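Local coordinates for virulence protein vsdE (Salmonella enterica, PDB 5LQ6) that acts as a cysteine hydrolase effector of Salmonella that suppresses host immune responses and contributes to bacterial virulence, at residues 13-18 against 112-117; 60-65 against 81-86; 150-155 against 201-206. The protein carries 4 engineered substitutions. All coordinates share one frame; numbering follows the deposited sequence.

Contact 1 of 3, residues 13-18 against 112-117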
ATOM      1  N   GLN A  13       4.686 -16.823   9.182  1.00 30.39           N
ATOM      2  CA  GLN A  13       4.153 -17.638  10.260  1.00 31.75           C
ATOM      3  C   GLN A  13       3.640 -16.800  11.409  1.00 29.78           C
ATOM      4  O   GLN A  13       2.666 -17.198  12.050  1.00 27.04           O
ATOM      5  CB  GLN A  13       5.145 -18.681  10.743  1.00 36.76           C
ATOM      6  CG  GLN A  13       6.385 -18.182  11.438  1.00 45.65           C
ATOM      7  CD  GLN A  13       7.328 -19.341  11.795  1.00 54.51           C
ATOM      8  OE1 GLN A  13       7.265 -20.431  11.189  1.00 61.80           O
ATOM      9  NE2 GLN A  13       8.198 -19.115  12.786  1.00 55.43           N
ATOM     10  N   ASP A  14       4.272 -15.653  11.673  1.00 24.19           N
ATOM     11  CA  ASP A  14       3.702 -14.682  12.642  1.00 24.07           C
ATOM     12  C   ASP A  14       2.357 -14.104  12.231  1.00 20.35           C
ATOM     13  O   ASP A  14       1.488 -13.857  13.064  1.00 19.06           O
ATOM     14  CB  ASP A  14       4.706 -13.567  12.931  1.00 28.21           C
ATOM     15  CG  ASP A  14       5.918 -14.038  13.755  1.00 35.44           C
ATOM     16  OD1 ASP A  14       5.917 -15.163  14.280  1.00 38.76           O
ATOM     17  OD2 ASP A  14       6.882 -13.258  13.880  1.00 43.49           O
ATOM     18  N   ILE A  15       2.155 -13.899  10.935  1.00 18.26           N
ATOM     19  CA  ILE A  15       0.832 -13.513  10.403  1.00 17.88           C
ATOM     20  C   ILE A  15      -0.214 -14.579  10.724  1.00 18.45           C
ATOM     21  O   ILE A  15      -1.329 -14.312  11.149  1.00 17.61           O
ATOM     22  CB  ILE A  15       0.881 -13.233   8.867  1.00 17.35           C
ATOM     23  CG1 ILE A  15       1.876 -12.098   8.596  1.00 18.33           C
ATOM     24  CG2 ILE A  15      -0.489 -12.983   8.311  1.00 17.85           C
ATOM     25  CD1 ILE A  15       2.102 -11.849   7.113  1.00 19.65           C
ATOM     26  N   ILE A  16       0.171 -15.824  10.473  1.00 20.71           N
ATOM     27  CA  ILE A  16      -0.726 -16.950  10.713  1.00 20.78           C
ATOM     28  C   ILE A  16      -1.097 -17.052  12.185  1.00 17.28           C
ATOM     29  O   ILE A  16      -2.275 -17.225  12.502  1.00 18.44           O
ATOM     30  CB  ILE A  16      -0.048 -18.237  10.203  1.00 23.30           C
ATOM     31  CG1 ILE A  16      -0.208 -18.276   8.659  1.00 27.08           C
ATOM     32  CG2 ILE A  16      -0.681 -19.467  10.850  1.00 25.27           C
ATOM     33  CD1 ILE A  16       0.765 -19.230   7.990  1.00 29.33           C
ATOM     34  N   SER A  17      -0.147 -16.826  13.053  1.00 18.60           N
ATOM     35  CA  SER A  17      -0.429 -16.883  14.484  1.00 17.90           C
ATOM     36  C   SER A  17      -1.389 -15.758  14.882  1.00 16.88           C
ATOM     37  O   SER A  17      -2.352 -15.960  15.606  1.00 16.85           O
ATOM     38  CB  SER A  17       0.824 -16.908  15.330  1.00 22.00           C
ATOM     39  OG  SER A  17       1.648 -15.803  15.182  1.00 32.70           O
ATOM     40  N   ARG A  18      -1.120 -14.557  14.381  1.00 15.45           N
ATOM     41  CA  ARG A  18      -1.998 -13.411  14.751  1.00 13.91           C
ATOM     42  C   ARG A  18      -3.404 -13.550  14.247  1.00 16.35           C
ATOM     43  O   ARG A  18      -4.362 -13.306  14.969  1.00 17.09           O
ATOM     44  CB  ARG A  18      -1.356 -12.111  14.269  1.00 13.86           C
ATOM     45  CG  ARG A  18      -0.105 -11.713  15.017  1.00 14.20           C
ATOM     46  CD  ARG A  18       0.417 -10.327  14.657  1.00 14.29           C
ATOM     47  NE  ARG A  18       0.930 -10.297  13.284  1.00 16.17           N
ATOM     48  CZ  ARG A  18       2.199 -10.397  12.945  1.00 16.82           C
ATOM     49  NH1 ARG A  18       3.134 -10.567  13.859  1.00 18.02           N
ATOM     50  NH2 ARG A  18       2.551 -10.319  11.643  1.00 17.24           N
ATOM     51  N   ASP A 112      -2.859  -3.718   9.571  1.00 14.49           N
ATOM     52  CA  ASP A 112      -1.464  -3.581   9.851  1.00 13.70           C
ATOM     53  C   ASP A 112      -1.033  -4.493  11.033  1.00 12.29           C
ATOM     54  O   ASP A 112       0.022  -5.107  11.002  1.00 13.81           O
ATOM     55  CB  ASP A 112      -1.103  -2.127  10.229  1.00 14.75           C
ATOM     56  CG  ASP A 112      -0.968  -1.208   9.053  1.00 19.79           C
ATOM     57  OD1 ASP A 112      -1.052  -1.633   7.840  1.00 20.76           O
ATOM     58  OD2 ASP A 112      -0.714   0.022   9.359  1.00 22.06           O
ATOM     59  N   LYS A 113      -1.879  -4.549  12.065  1.00 13.32           N
ATOM     60  CA  LYS A 113      -1.570  -5.395  13.208  1.00 13.97           C
ATOM     61  C   LYS A 113      -1.418  -6.859  12.769  1.00 13.67           C
ATOM     62  O   LYS A 113      -0.531  -7.562  13.224  1.00 13.50           O
ATOM     63  CB  LYS A 113      -2.631  -5.237  14.284  1.00 16.03           C
ATOM     64  CG  LYS A 113      -2.439  -3.993  15.116  1.00 17.64           C
ATOM     65  CD  LYS A 113      -3.536  -3.778  16.147  1.00 20.81           C
ATOM     66  CE  LYS A 113      -3.297  -2.465  16.849  1.00 28.19           C
ATOM     67  NZ  LYS A 113      -4.278  -2.298  17.951  1.00 29.60           N
ATOM     68  N   ILE A 114      -2.282  -7.302  11.852  1.00 12.89           N
ATOM     69  CA  ILE A 114      -2.200  -8.702  11.390  0.57 14.29           C
ATOM     70  C   ILE A 114      -0.969  -8.925  10.501  1.00 14.25           C
ATOM     71  O   ILE A 114      -0.214  -9.828  10.722  1.00 14.38           O
ATOM     72  CB  ILE A 114      -3.473  -9.095  10.634  0.57 14.30           C
ATOM     73  CG1 ILE A 114      -4.657  -9.062  11.613  0.57 15.91           C
ATOM     74  CG2 ILE A 114      -3.285 -10.441   9.919  0.57 16.03           C
ATOM     75  CD1 ILE A 114      -5.975  -9.346  10.948  0.57 15.76           C
ATOM     76  N   ILE A 115      -0.794  -8.080   9.475  1.00 13.25           N
ATOM     77  CA  ILE A 115       0.260  -8.337   8.488  0.51 13.79           C
ATOM     78  C   ILE A 115       1.643  -7.978   9.004  1.00 13.85           C
ATOM     79  O   ILE A 115       2.585  -8.701   8.795  1.00 15.92           O
ATOM     80  CB  ILE A 115      -0.073  -7.642   7.156  0.51 13.97           C
ATOM     81  CG1 ILE A 115      -1.202  -8.416   6.481  0.51 15.29           C
ATOM     82  CG2 ILE A 115       1.158  -7.587   6.250  0.51 14.45           C
ATOM     83  CD1 ILE A 115      -1.751  -7.761   5.240  0.51 15.04           C
ATOM     84  N   PHE A 116       1.769  -6.853   9.694  1.00 13.87           N
ATOM     85  CA  PHE A 116       3.076  -6.362  10.145  1.00 14.04           C
ATOM     86  C   PHE A 116       3.361  -6.564  11.614  1.00 15.12           C
ATOM     87  O   PHE A 116       4.533  -6.527  12.008  1.00 18.93           O
ATOM     88  CB  PHE A 116       3.272  -4.873   9.783  1.00 15.66           C
ATOM     89  CG  PHE A 116       3.045  -4.605   8.307  1.00 14.29           C
ATOM     90  CD1 PHE A 116       3.987  -5.005   7.387  1.00 15.23           C
ATOM     91  CD2 PHE A 116       1.854  -3.986   7.887  1.00 16.01           C
ATOM     92  CE1 PHE A 116       3.735  -4.781   6.002  1.00 16.41           C
ATOM     93  CE2 PHE A 116       1.624  -3.804   6.527  1.00 16.39           C
ATOM     94  CZ  PHE A 116       2.556  -4.209   5.640  1.00 15.59           C
ATOM     95  N   GLY A 117       2.322  -6.836  12.403  1.00 14.49           N
ATOM     96  CA  GLY A 117       2.485  -7.025  13.832  1.00 14.48           C
ATOM     97  C   GLY A 117       2.396  -5.776  14.662  1.00 16.72           C
ATOM     98  O   GLY A 117       2.604  -5.830  15.916  1.00 18.45           O
TER
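R18 and I114 meet where helix 12-19 packs against the C-terminal end of helix 108-116; the axes of the two short segments make 142° and approach to 8.2 Å. The guanidinium group approaches side-on: NE donates to the carbonyl I114 O at 2.8 Å, and NH2 reaches the same I114 O at 3.0 Å. I114 O lies in the guanidinium plane, yet both nitrogens come from above the plane of the carbonyl, from the same face. A bend at chi3 (-68°) folds the R18 chain back along its own helix, which leaves the flat group sandwiched. D14 O sits over the centre of one face, and G117 CA lies over the centre of the opposite face, 3.5 Å from R18 CZ. G117, with positive phi, is the first residue to leave helical backbone angles.

I15 works beside this polar grip. Its CG1 rests 3.5 Å from I115 O, while its branch CG2 meets I114 CG2 at 4.1 Å, the two side chains crossing at about a right angle. Y85 of helix 76-89 and L94 of strand 94-96 continue the apolar layer around I15 and I115. R18 thus spends NE and NH2 on one carbonyl, I114 O, near the end of the helix, where amide donors run out; its positive charge would probably be favoured by the helix dipole, while the isoleucines keep the adjoining side apolar.

Contact 2 of 3, residues 60-65 against 81-86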
ATOM      1  N   GLN A  60       4.325  -6.614 -12.146  1.00 16.25           N
ATOM      2  CA  GLN A  60       4.046  -8.006 -11.852  0.51 17.87           C
ATOM      3  C   GLN A  60       3.622  -8.211 -10.387  1.00 17.43           C
ATOM      4  O   GLN A  60       2.740  -8.992 -10.103  1.00 17.23           O
ATOM      5  CB  GLN A  60       5.255  -8.872 -12.187  0.51 18.23           C
ATOM      6  CG  GLN A  60       5.841  -8.760 -13.609  0.51 19.70           C
ATOM      7  CD  GLN A  60       4.876  -8.373 -14.738  0.51 23.76           C
ATOM      8  OE1 GLN A  60       3.793  -8.975 -14.936  0.51 26.02           O
ATOM      9  NE2 GLN A  60       5.272  -7.365 -15.507  0.51 25.50           N
ATOM     10  N   MET A  61       4.247  -7.466  -9.488  1.00 15.74           N
ATOM     11  CA  MET A  61       3.896  -7.544  -8.057  1.00 15.62           C
ATOM     12  C   MET A  61       2.487  -7.037  -7.793  1.00 15.08           C
ATOM     13  O   MET A  61       1.729  -7.612  -7.001  1.00 15.17           O
ATOM     14  CB  MET A  61       4.927  -6.769  -7.227  1.00 15.42           C
ATOM     15  CG  MET A  61       6.281  -7.429  -7.280  1.00 17.92           C
ATOM     16  SD  MET A  61       7.532  -6.746  -6.210  1.00 23.04           S
ATOM     17  CE  MET A  61       7.121  -7.619  -4.680  1.00 21.05           C
ATOM     18  N   ALA A  62       2.098  -5.964  -8.463  1.00 14.84           N
ATOM     19  CA  ALA A  62       0.741  -5.429  -8.319  1.00 14.61           C
ATOM     20  C   ALA A  62      -0.309  -6.362  -8.869  1.00 16.86           C
ATOM     21  O   ALA A  62      -1.376  -6.510  -8.311  1.00 18.06           O
ATOM     22  CB  ALA A  62       0.617  -4.077  -8.986  1.00 16.47           C
ATOM     23  N   ARG A  63       0.013  -7.028  -9.994  1.00 17.32           N
ATOM     24  CA  ARG A  63      -0.912  -8.031 -10.513  1.00 18.97           C
ATOM     25  C   ARG A  63      -1.062  -9.210  -9.570  1.00 18.99           C
ATOM     26  O   ARG A  63      -2.154  -9.730  -9.438  1.00 20.51           O
ATOM     27  CB  ARG A  63      -0.453  -8.524 -11.883  1.00 21.36           C
ATOM     28  CG  ARG A  63      -0.619  -7.509 -12.996  1.00 23.96           C
ATOM     29  CD  ARG A  63       0.090  -7.954 -14.249  1.00 30.18           C
ATOM     30  NE  ARG A  63      -0.296  -7.133 -15.403  1.00 36.61           N
ATOM     31  CZ  ARG A  63       0.328  -7.165 -16.587  1.00 43.28           C
ATOM     32  NH1 ARG A  63       1.413  -7.949 -16.785  1.00 41.02           N
ATOM     33  NH2 ARG A  63      -0.130  -6.413 -17.572  1.00 44.08           N
ATOM     34  N   TYR A  64       0.033  -9.628  -8.948  1.00 17.51           N
ATOM     35  CA  TYR A  64       0.054 -10.788  -8.049  1.00 18.76           C
ATOM     36  C   TYR A  64      -0.923 -10.631  -6.887  1.00 21.09           C
ATOM     37  O   TYR A  64      -1.672 -11.551  -6.549  1.00 19.19           O
ATOM     38  CB  TYR A  64       1.436 -11.078  -7.535  1.00 18.57           C
ATOM     39  CG  TYR A  64       1.467 -12.268  -6.620  1.00 18.13           C
ATOM     40  CD1 TYR A  64       1.532 -13.569  -7.131  1.00 22.04           C
ATOM     41  CD2 TYR A  64       1.407 -12.127  -5.239  1.00 19.01           C
ATOM     42  CE1 TYR A  64       1.527 -14.651  -6.297  1.00 20.80           C
ATOM     43  CE2 TYR A  64       1.394 -13.232  -4.397  1.00 21.22           C
ATOM     44  CZ  TYR A  64       1.480 -14.496  -4.934  1.00 23.20           C
ATOM     45  OH  TYR A  64       1.492 -15.603  -4.077  1.00 23.73           O
ATOM     46  N   VAL A  65      -0.923  -9.455  -6.251  1.00 16.44           N
ATOM     47  CA  VAL A  65      -1.734  -9.331  -5.059  1.00 17.84           C
ATOM     48  C   VAL A  65      -3.209  -9.390  -5.260  1.00 18.69           C
ATOM     49  O   VAL A  65      -3.959  -9.717  -4.327  1.00 18.83           O
ATOM     50  CB  VAL A  65      -1.392  -8.064  -4.208  1.00 16.15           C
ATOM     51  CG1 VAL A  65       0.032  -8.114  -3.703  1.00 17.26           C
ATOM     52  CG2 VAL A  65      -1.625  -6.786  -4.970  1.00 17.09           C
ATOM     53  N   ALA A  81      -1.615  -3.298   1.701  1.00 12.09           N
ATOM     54  CA  ALA A  81      -0.765  -3.841   2.743  1.00 12.40           C
ATOM     55  C   ALA A  81      -0.045  -5.107   2.286  1.00 12.17           C
ATOM     56  O   ALA A  81       1.156  -5.273   2.527  1.00 12.89           O
ATOM     57  CB  ALA A  81      -1.619  -4.129   3.962  1.00 13.60           C
ATOM     58  N   CYS A  82      -0.733  -5.962   1.583  1.00 13.32           N
ATOM     59  CA  CYS A  82      -0.150  -7.156   0.954  1.00 14.18           C
ATOM     60  C   CYS A  82       1.002  -6.766   0.028  1.00 13.38           C
ATOM     61  O   CYS A  82       2.086  -7.301   0.063  1.00 13.21           O
ATOM     62  CB  CYS A  82      -1.176  -7.925   0.147  1.00 14.23           C
ATOM     63  SG  CYS A  82      -2.343  -8.890   1.135  1.00 18.33           S
ATOM     64  N   LEU A  83       0.723  -5.790  -0.839  1.00 12.95           N
ATOM     65  CA  LEU A  83       1.748  -5.364  -1.778  1.00 13.67           C
ATOM     66  C   LEU A  83       2.928  -4.785  -1.053  1.00 11.77           C
ATOM     67  O   LEU A  83       4.076  -5.012  -1.413  1.00 12.20           O
ATOM     68  CB  LEU A  83       1.148  -4.354  -2.767  1.00 12.81           C
ATOM     69  CG  LEU A  83       2.079  -3.853  -3.855  1.00 13.44           C
ATOM     70  CD1 LEU A  83       2.682  -5.012  -4.638  1.00 13.70           C
ATOM     71  CD2 LEU A  83       1.333  -2.892  -4.786  1.00 13.28           C
ATOM     72  N   HIS A  84       2.693  -3.940  -0.039  1.00 11.59           N
ATOM     73  CA  HIS A  84       3.786  -3.379   0.744  1.00 11.14           C
ATOM     74  C   HIS A  84       4.682  -4.432   1.386  1.00 12.29           C
ATOM     75  O   HIS A  84       5.902  -4.323   1.415  1.00 13.31           O
ATOM     76  CB  HIS A  84       3.210  -2.420   1.776  1.00 12.68           C
ATOM     77  CG  HIS A  84       4.218  -1.606   2.503  1.00 11.96           C
ATOM     78  ND1 HIS A  84       4.874  -0.547   1.922  1.00 11.71           N
ATOM     79  CD2 HIS A  84       4.635  -1.629   3.784  1.00 12.23           C
ATOM     80  CE1 HIS A  84       5.704  -0.011   2.781  1.00 13.30           C
ATOM     81  NE2 HIS A  84       5.566  -0.630   3.935  1.00 13.61           N
ATOM     82  N   TYR A  85       4.024  -5.419   1.961  1.00 12.83           N
ATOM     83  CA  TYR A  85       4.737  -6.543   2.539  1.00 13.17           C
ATOM     84  C   TYR A  85       5.582  -7.289   1.507  1.00 13.27           C
ATOM     85  O   TYR A  85       6.746  -7.586   1.768  1.00 14.89           O
ATOM     86  CB  TYR A  85       3.741  -7.492   3.192  1.00 13.48           C
ATOM     87  CG  TYR A  85       4.300  -8.754   3.826  1.00 15.26           C
ATOM     88  CD1 TYR A  85       4.536  -9.878   3.095  1.00 15.92           C
ATOM     89  CD2 TYR A  85       4.580  -8.754   5.167  1.00 16.01           C
ATOM     90  CE1 TYR A  85       5.018 -11.038   3.725  1.00 19.44           C
ATOM     91  CE2 TYR A  85       5.039  -9.914   5.814  1.00 17.83           C
ATOM     92  CZ  TYR A  85       5.263 -11.026   5.046  1.00 20.64           C
ATOM     93  OH  TYR A  85       5.771 -12.214   5.656  1.00 23.05           O
ATOM     94  N   ASN A  86       4.997  -7.604   0.370  1.00 13.43           N
ATOM     95  CA  ASN A  86       5.700  -8.320  -0.716  1.00 14.98           C
ATOM     96  C   ASN A  86       6.903  -7.495  -1.203  1.00 15.76           C
ATOM     97  O   ASN A  86       7.994  -8.014  -1.420  1.00 16.30           O
ATOM     98  CB  ASN A  86       4.762  -8.626  -1.872  1.00 15.01           C
ATOM     99  CG  ASN A  86       3.714  -9.677  -1.519  1.00 15.19           C
ATOM    100  OD1 ASN A  86       3.801 -10.281  -0.440  1.00 15.45           O
ATOM    101  ND2 ASN A  86       2.730  -9.829  -2.342  1.00 14.92           N
TER
HETATM  102  O   HOH W   1       3.283  -8.735  -4.915  1.00 16.78           O
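The amide nitrogen N86 ND2 is gripped by two acceptors: a water, and L94 O of strand 94-96. The water accepts from N86 ND2 at 2.9 Å and donates to M61 O at 2.8 Å, so it carries the polar link from helix 76-89 to helix 55-65; the packing around it is otherwise largely apolar. M61 O also takes a weak helical bond from V65 N (3.3 Å), so the water is probably its stronger partner.

V65 and N86 run past one another head to tail, V65 CG1 coming 3.5 Å from N86 ND2. The same methyl touches C82 CB and L83 CB, each at 4.0 Å. Y64 crosses N86 at about a right angle, with ring and amide planes 61° apart, and its hydroxyl is hydrogen-bonded to E42. L83 leans in with its end: CG lies anti to the backbone N, which carries CD1 to 3.6 Å from M61 O. M61 bends at chi3 (84°), and the turn lays CE against the backbone of N86, 3.4 Å from N86 O.

The two helical segments run at 134° to each other, with axes 9.5 Å apart, in the helical part of this protein of the papain-like peptidase clan. The chemistry implies a largely apolar interface in which the water, held by N86 ND2, donates to M61 O. N86 joins helix 76-89 to strand 94-96 through L94 O, and backbone bonding of V65 with S96 joins helix 55-65 to the same strand.

Contact 3 of 3, residues 150-155 against 201-206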
ATOM      1  N   ILE A 150      -0.052   4.744   0.743  1.00  9.75           N
ATOM      2  CA  ILE A 150      -0.703   6.053   0.757  1.00 11.50           C
ATOM      3  C   ILE A 150      -2.133   5.863   1.149  1.00 11.67           C
ATOM      4  O   ILE A 150      -2.816   4.961   0.612  1.00 12.80           O
ATOM      5  CB  ILE A 150      -0.647   6.734  -0.604  1.00 13.02           C
ATOM      6  CG1 ILE A 150       0.726   6.586  -1.259  1.00 14.91           C
ATOM      7  CG2 ILE A 150      -1.117   8.181  -0.522  1.00 14.64           C
ATOM      8  CD1 ILE A 150       1.834   7.205  -0.522  1.00 15.79           C
ATOM      9  N   SER A 151      -2.663   6.672   2.049  1.00 13.04           N
ATOM     10  CA  SER A 151      -4.082   6.679   2.410  1.00 13.23           C
ATOM     11  C   SER A 151      -4.651   8.033   2.031  1.00 16.43           C
ATOM     12  O   SER A 151      -4.128   9.079   2.468  1.00 17.65           O
ATOM     13  CB  SER A 151      -4.249   6.441   3.912  1.00 14.56           C
ATOM     14  OG  SER A 151      -3.804   5.190   4.301  1.00 17.51           O
ATOM     15  N   ALA A 152      -5.673   8.026   1.186  1.00 14.49           N
ATOM     16  CA  ALA A 152      -6.339   9.239   0.734  1.00 15.25           C
ATOM     17  C   ALA A 152      -7.729   9.282   1.321  1.00 14.95           C
ATOM     18  O   ALA A 152      -8.450   8.293   1.383  1.00 17.40           O
ATOM     19  CB  ALA A 152      -6.389   9.275  -0.739  1.00 16.34           C
ATOM     20  N   GLU A 153      -8.139  10.463   1.767  1.00 17.47           N
ATOM     21  CA  GLU A 153      -9.480  10.592   2.280  1.00 22.25           C
ATOM     22  C   GLU A 153     -10.597  10.756   1.291  1.00 24.67           C
ATOM     23  O   GLU A 153     -11.711  10.328   1.552  1.00 28.62           O
ATOM     24  CB  GLU A 153      -9.519  11.716   3.309  1.00 27.85           C
ATOM     25  CG  GLU A 153      -8.908  11.252   4.632  1.00 37.39           C
ATOM     26  CD  GLU A 153      -9.909  10.623   5.587  1.00 47.11           C
ATOM     27  OE1 GLU A 153     -10.826   9.887   5.121  1.00 58.43           O
ATOM     28  OE2 GLU A 153      -9.769  10.883   6.808  1.00 64.02           O
ATOM     29  N   ASN A 154     -10.352  11.411   0.204  1.00 22.69           N
ATOM     30  CA  ASN A 154     -11.461  11.768  -0.713  1.00 21.20           C
ATOM     31  C   ASN A 154     -11.160  11.353  -2.126  1.00 17.01           C
ATOM     32  O   ASN A 154     -11.323  12.083  -3.095  1.00 20.01           O
ATOM     33  CB  ASN A 154     -11.735  13.278  -0.604  1.00 22.42           C
ATOM     34  CG  ASN A 154     -12.525  13.637   0.672  1.00 27.92           C
ATOM     35  OD1 ASN A 154     -13.532  13.025   0.973  1.00 30.11           O
ATOM     36  ND2 ASN A 154     -12.050  14.612   1.401  1.00 32.68           N
ATOM     37  N   TYR A 155     -10.711  10.112  -2.242  1.00 15.09           N
ATOM     38  CA  TYR A 155     -10.490   9.502  -3.554  1.00 13.40           C
ATOM     39  C   TYR A 155     -11.838   9.258  -4.259  1.00 15.44           C
ATOM     40  O   TYR A 155     -12.739   8.730  -3.638  1.00 16.12           O
ATOM     41  CB  TYR A 155      -9.785   8.161  -3.354  1.00 13.61           C
ATOM     42  CG  TYR A 155      -9.524   7.337  -4.609  1.00 12.77           C
ATOM     43  CD1 TYR A 155      -8.413   7.543  -5.390  1.00 13.86           C
ATOM     44  CD2 TYR A 155     -10.427   6.333  -5.002  1.00 13.59           C
ATOM     45  CE1 TYR A 155      -8.180   6.759  -6.526  1.00 13.91           C
ATOM     46  CE2 TYR A 155     -10.234   5.570  -6.128  1.00 13.03           C
ATOM     47  CZ  TYR A 155      -9.115   5.781  -6.891  1.00 15.18           C
ATOM     48  OH  TYR A 155      -8.893   5.026  -8.042  1.00 15.41           O
ATOM     49  N   LYS A 201      -6.546  12.837 -11.309  1.00 17.15           N
ATOM     50  CA  LYS A 201      -7.936  12.857 -11.789  1.00 18.63           C
ATOM     51  C   LYS A 201      -8.906  12.339 -10.774  1.00 17.83           C
ATOM     52  O   LYS A 201     -10.072  12.698 -10.810  1.00 18.86           O
ATOM     53  CB  LYS A 201      -8.105  12.031 -13.079  1.00 19.96           C
ATOM     54  CG  LYS A 201      -7.258  12.488 -14.252  1.00 24.93           C
ATOM     55  CD  LYS A 201      -7.416  13.932 -14.599  1.00 32.77           C
ATOM     56  CE  LYS A 201      -6.625  14.268 -15.877  1.00 39.53           C
ATOM     57  NZ  LYS A 201      -6.512  13.102 -16.824  1.00 48.64           N
ATOM     58  N   HIS A 202      -8.430  11.520  -9.835  1.00 15.31           N
ATOM     59  CA  HIS A 202      -9.293  10.910  -8.839  1.00 14.74           C
ATOM     60  C   HIS A 202      -9.414  11.759  -7.576  1.00 16.59           C
ATOM     61  O   HIS A 202     -10.053  11.301  -6.617  1.00 16.93           O
ATOM     62  CB  HIS A 202      -8.813   9.520  -8.476  1.00 14.69           C
ATOM     63  CG  HIS A 202      -8.656   8.634  -9.645  1.00 15.95           C
ATOM     64  ND1 HIS A 202      -9.700   8.374 -10.502  1.00 18.49           N
ATOM     65  CD2 HIS A 202      -7.595   7.921 -10.096  1.00 17.54           C
ATOM     66  CE1 HIS A 202      -9.274   7.577 -11.462  1.00 18.42           C
ATOM     67  NE2 HIS A 202      -8.015   7.276 -11.220  1.00 18.27           N
ATOM     68  N   PHE A 203      -8.868  12.969  -7.588  1.00 17.76           N
ATOM     69  CA  PHE A 203      -9.025  13.886  -6.435  1.00 21.59           C
ATOM     70  C   PHE A 203      -9.525  15.259  -6.853  1.00 23.25           C
ATOM     71  O   PHE A 203      -9.152  15.769  -7.893  1.00 26.49           O
ATOM     72  CB  PHE A 203      -7.697  13.999  -5.697  1.00 22.45           C
ATOM     73  CG  PHE A 203      -7.183  12.691  -5.215  1.00 22.47           C
ATOM     74  CD1 PHE A 203      -7.709  12.111  -4.058  1.00 22.94           C
ATOM     75  CD2 PHE A 203      -6.200  12.043  -5.912  1.00 21.67           C
ATOM     76  CE1 PHE A 203      -7.229  10.920  -3.618  1.00 23.18           C
ATOM     77  CE2 PHE A 203      -5.729  10.799  -5.472  1.00 24.53           C
ATOM     78  CZ  PHE A 203      -6.282  10.241  -4.355  1.00 22.22           C
ATOM     79  N   SER A 204     -10.406  15.843  -6.025  1.00 30.43           N
ATOM     80  CA  SER A 204     -10.604  17.319  -5.997  1.00 37.05           C
ATOM     81  C   SER A 204      -9.764  17.908  -4.855  1.00 43.47           C
ATOM     82  O   SER A 204      -8.967  17.199  -4.199  1.00 39.87           O
ATOM     83  CB  SER A 204     -12.069  17.678  -5.765  1.00 38.73           C
ATOM     84  OG  SER A 204     -12.353  17.659  -4.371  1.00 41.47           O
ATOM     85  N   SER A 205      -9.947  19.201  -4.591  1.00 42.81           N
ATOM     86  CA  SER A 205      -9.209  19.880  -3.515  1.00 45.76           C
ATOM     87  C   SER A 205      -9.616  19.355  -2.136  1.00 43.30           C
ATOM     88  O   SER A 205      -8.869  19.454  -1.181  1.00 42.64           O
ATOM     89  CB  SER A 205      -9.418  21.415  -3.589  1.00 52.52           C
ATOM     90  OG  SER A 205      -9.236  21.896  -4.917  1.00 56.16           O
ATOM     91  N   SER A 206     -10.818  18.825  -2.024  1.00 47.34           N
ATOM     92  CA  SER A 206     -11.215  18.137  -0.808  1.00 52.22           C
ATOM     93  C   SER A 206     -10.203  17.033  -0.591  1.00 50.70           C
ATOM     94  O   SER A 206      -9.978  16.236  -1.494  1.00 63.37           O
ATOM     95  CB  SER A 206     -12.628  17.545  -0.947  1.00 52.87           C
ATOM     96  OG  SER A 206     -12.665  16.465  -1.876  1.00 57.29           O
TER
HETATM   97  O   HOH W   2     -11.394  14.677  -3.901  1.00 37.34           O
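Y155 meets H202 and F203 in an aromatic cluster, where strand 147-157 of the antiparallel four-stranded sheet packs against the loop between helix 196-200 and strand 209-212. From its backbone, Y155 CB lies 3.8 Å from F203 CE1. Next along the ring, CD1 touches F203 CZ at 3.6 Å, and the two rings make an offset edge-to-face pair in which the rim of the Y155 ring is presented to the F203 face, with planes at 70°. CE1 then reaches H202 CB at 3.4 Å. CZ lies near the root of the imidazole, and OH stands over one face of the H202 ring, toward its rim. With CG anti to the backbone N (chi1 177°), Y155 keeps company with H202 along its length, their ring planes 47° apart.

Y155 also stacks on H165, which together with C76 and D185 has the geometry of a Cys-His-Asp triad; this is consistent with the cysteine hydrolase activity, and places the cluster beside the probable active site. A bound sodium ion lies about 3 Å from the nearest part of the H202 side chain.

On the other flank, F203 takes A152 CB at 3.4 Å from CE1, while F209 meets its ring edge-to-face. Near the corner of the chain, N154 CB packs on S206, whose OG is hydrogen-bonded to E162. S204 OG accepts from S206 N in an ST turn, and a water accepts from S204 N at 2.6 Å and lies 2.7 Å from N154 O.

Overall arrangement
From the N terminus, helix 12-19 enters contact 1 and waits almost a hundred residues for its partner, helix 108-116. Inside that loop lies contact 2, closed over a much shorter span between helices 55-65 and 76-89, so contact 2 is nested in contact 1. The two touch: I15 and I115 pack on Y85, and F116 reaches A81 and H84. Contact 3 comes later, in series with both, and brings the loop after helix 196-200 back to strand 147-157. Its centre lies about 29 Å from that of contact 1 and about 22 Å from that of contact 2, on the opposite side of the chain's centre. Contacts 1 and 2 join helices; contact 3 ties the sheet to the loop between helix 196-200 and strand 209-212.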